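PDB 3LY1: putative histidinol-phosphate aminotransferase from Erwinia carotovora atroseptica, which binds pyridoxal 5'-phosphate and is probably a transaminase of the histidinol-phosphate aminotransferase subfamily. Local coordinates for residues Asn173-Val178 against Asn204-Lys209. Numbering follows the deposited sequence. Where two conformers were deposited one is given.
Sequences NTMFIV and NIILLK
Asn204 opens the pairing with Phe176: its backbone O accepts the Phe176 N-H at 2.9 Å, the donor standing above the carbonyl plane, and the same oxygen lies at the edge of the Phe176 ring. The Asn204 amide runs beside that ring, their planes 77° apart. With CG between backbone N and carbonyl carbon (chi1 68°), ND2 can reach a water, 2.9 Å away, that donates to Thr174 O; ND2 also bonds Ile167 O, so an amide, with two N-H groups to give, suits the residue just before the strand. Ile205, beta-branched as suits an extended strand, shares the Phe176 and Val178 side of the sheet, its CG2 4.1 Å from Val178 CG2, and packs against helix 195-199. On the opposite face Ile206, equally branched, sends CD1 across selenomethionine Met175, 3.7 Å from CG in the conformer given. Its backbone grips Phe176 O through N and Val178 N through O, both bonds nearly straight (173° at hydrogen). Leu207 returns to the helix 195-199 side, long enough to touch Ile198. Val178 O accepts Leu208 N at 2.9 Å, while Leu208 CD1 meets Ile177 CG2 at 3.6 Å and its chain reaches helix 76-88. The strand runs on into cofactor-binding Thr210. Four backbone bonds thus use the inward-facing peptide groups of this buried parallel pair, while Met175 and Ile177 bond with strand 143-148, leaving apolar side chains for helices to cover.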
loop_
_atom_site.group_PDB
_atom_site.type_symbol
_atom_site.label_atom_id
_atom_site.label_comp_id
_atom_site.label_asym_id
_atom_site.label_seq_id
_atom_site.Cartn_x
_atom_site.Cartn_y
_atom_site.Cartn_z
ATOM N N ASN A 173 22.926 -17.032 10.682
ATOM C CA ASN A 173 22.765 -15.750 10.029
ATOM C C ASN A 173 21.946 -15.803 8.745
ATOM O O ASN A 173 22.326 -15.148 7.767
ATOM C CB ASN A 173 24.140 -15.231 9.646
ATOM C CG ASN A 173 24.609 -14.212 10.541
ATOM O OD1 ASN A 173 24.187 -13.053 10.439
ATOM N ND2 ASN A 173 25.503 -14.596 11.448
ATOM N N THR A 174 20.881 -16.605 8.741
ATOM C CA THR A 174 20.096 -16.847 7.540
ATOM C C THR A 174 18.604 -16.705 7.832
ATOM O O THR A 174 18.099 -17.301 8.771
ATOM C CB THR A 174 20.428 -18.255 6.951
ATOM O OG1 THR A 174 21.848 -18.325 6.683
ATOM C CG2 THR A 174 19.644 -18.525 5.657
HETATM N N MSE A 175 17.935 -15.882 7.032
HETATM C CA MSE A 175 16.479 -15.716 7.079
HETATM C C MSE A 175 15.899 -16.294 5.795
HETATM O O MSE A 175 16.402 -15.988 4.693
HETATM C CB MSE A 175 16.128 -14.232 7.200
HETATM C CG MSE A 175 14.662 -13.890 7.065
HETATM SE SE MSE A 175 13.658 -14.767 8.488
HETATM C CE MSE A 175 13.904 -13.598 9.940
ATOM N N PHE A 176 14.842 -17.100 5.930
ATOM C CA PHE A 176 14.180 -17.731 4.815
ATOM C C PHE A 176 12.894 -16.966 4.585
ATOM O O PHE A 176 12.113 -16.781 5.513
ATOM C CB PHE A 176 13.848 -19.202 5.114
ATOM C CG PHE A 176 15.033 -20.086 5.157
ATOM C CD1 PHE A 176 15.771 -20.219 6.323
ATOM C CD2 PHE A 176 15.446 -20.763 4.008
ATOM C CE1 PHE A 176 16.934 -21.011 6.342
ATOM C CE2 PHE A 176 16.588 -21.557 4.022
ATOM C CZ PHE A 176 17.349 -21.666 5.164
ATOM N N ILE A 177 12.685 -16.502 3.363
ATOM C CA ILE A 177 11.402 -15.966 2.935
ATOM C C ILE A 177 10.768 -17.011 2.015
ATOM O O ILE A 177 11.314 -17.337 0.960
ATOM C CB ILE A 177 11.551 -14.645 2.157
ATOM C CG1 ILE A 177 12.254 -13.547 2.978
ATOM C CG2 ILE A 177 10.175 -14.149 1.646
ATOM C CD1 ILE A 177 12.748 -12.355 2.127
ATOM N N VAL A 178 9.595 -17.512 2.397
ATOM C CA VAL A 178 8.902 -18.528 1.645
ATOM C C VAL A 178 7.601 -17.932 1.129
ATOM O O VAL A 178 6.756 -17.497 1.917
ATOM C CB VAL A 178 8.594 -19.820 2.490
ATOM C CG1 VAL A 178 8.048 -20.930 1.607
ATOM C CG2 VAL A 178 9.847 -20.304 3.273
ATOM N N ASN A 204 13.355 -18.085 11.990
ATOM C CA ASN A 204 14.103 -17.862 10.764
ATOM C C ASN A 204 13.255 -18.032 9.498
ATOM O O ASN A 204 13.797 -18.297 8.415
ATOM C CB ASN A 204 15.336 -18.771 10.737
ATOM C CG ASN A 204 15.010 -20.269 10.594
ATOM O OD1 ASN A 204 13.907 -20.711 10.857
ATOM N ND2 ASN A 204 16.018 -21.055 10.225
ATOM N N ILE A 205 11.937 -17.878 9.623
ATOM C CA ILE A 205 11.044 -18.010 8.479
ATOM C C ILE A 205 10.058 -16.852 8.401
ATOM O O ILE A 205 9.383 -16.561 9.384
ATOM C CB ILE A 205 10.146 -19.278 8.539
ATOM C CG1 ILE A 205 10.937 -20.531 8.884
ATOM C CG2 ILE A 205 9.354 -19.407 7.220
ATOM C CD1 ILE A 205 10.067 -21.815 9.108
ATOM N N ILE A 206 9.962 -16.239 7.216
ATOM C CA ILE A 206 8.873 -15.322 6.818
ATOM C C ILE A 206 8.059 -16.047 5.715
ATOM O O ILE A 206 8.578 -16.405 4.650
ATOM C CB ILE A 206 9.464 -13.932 6.306
ATOM C CG1 ILE A 206 10.266 -13.232 7.409
ATOM C CG2 ILE A 206 8.380 -13.005 5.713
ATOM C CD1 ILE A 206 11.352 -12.150 6.879
ATOM N N LEU A 207 6.799 -16.308 6.011
ATOM C CA LEU A 207 5.839 -16.799 5.042
ATOM C C LEU A 207 5.082 -15.623 4.491
ATOM O O LEU A 207 4.540 -14.799 5.246
ATOM C CB LEU A 207 4.864 -17.750 5.700
ATOM C CG LEU A 207 3.647 -18.236 4.926
ATOM C CD1 LEU A 207 4.070 -18.924 3.613
ATOM C CD2 LEU A 207 2.854 -19.170 5.810
ATOM N N LEU A 208 5.015 -15.550 3.182
ATOM C CA LEU A 208 4.251 -14.507 2.508
ATOM C C LEU A 208 3.095 -15.148 1.780
ATOM O O LEU A 208 3.270 -16.176 1.064
ATOM C CB LEU A 208 5.120 -13.758 1.528
ATOM C CG LEU A 208 6.291 -12.963 2.100
ATOM C CD1 LEU A 208 7.060 -12.406 0.975
ATOM C CD2 LEU A 208 5.847 -11.858 3.143
ATOM N N LYS A 209 1.932 -14.523 1.965
ATOM C CA LYS A 209 0.713 -14.954 1.310
ATOM C C LYS A 209 -0.068 -13.752 0.796
ATOM O O LYS A 209 0.207 -12.601 1.156
ATOM C CB LYS A 209 -0.130 -15.862 2.236
ATOM C CG LYS A 209 0.442 -17.321 2.319
ATOM C CD LYS A 209 -0.416 -18.292 3.124
ATOM C CE LYS A 209 -1.727 -18.615 2.387
ATOM N NZ LYS A 209 -1.532 -19.544 1.212
HETATM O O HOH W 1 18.622 -19.864 9.858
#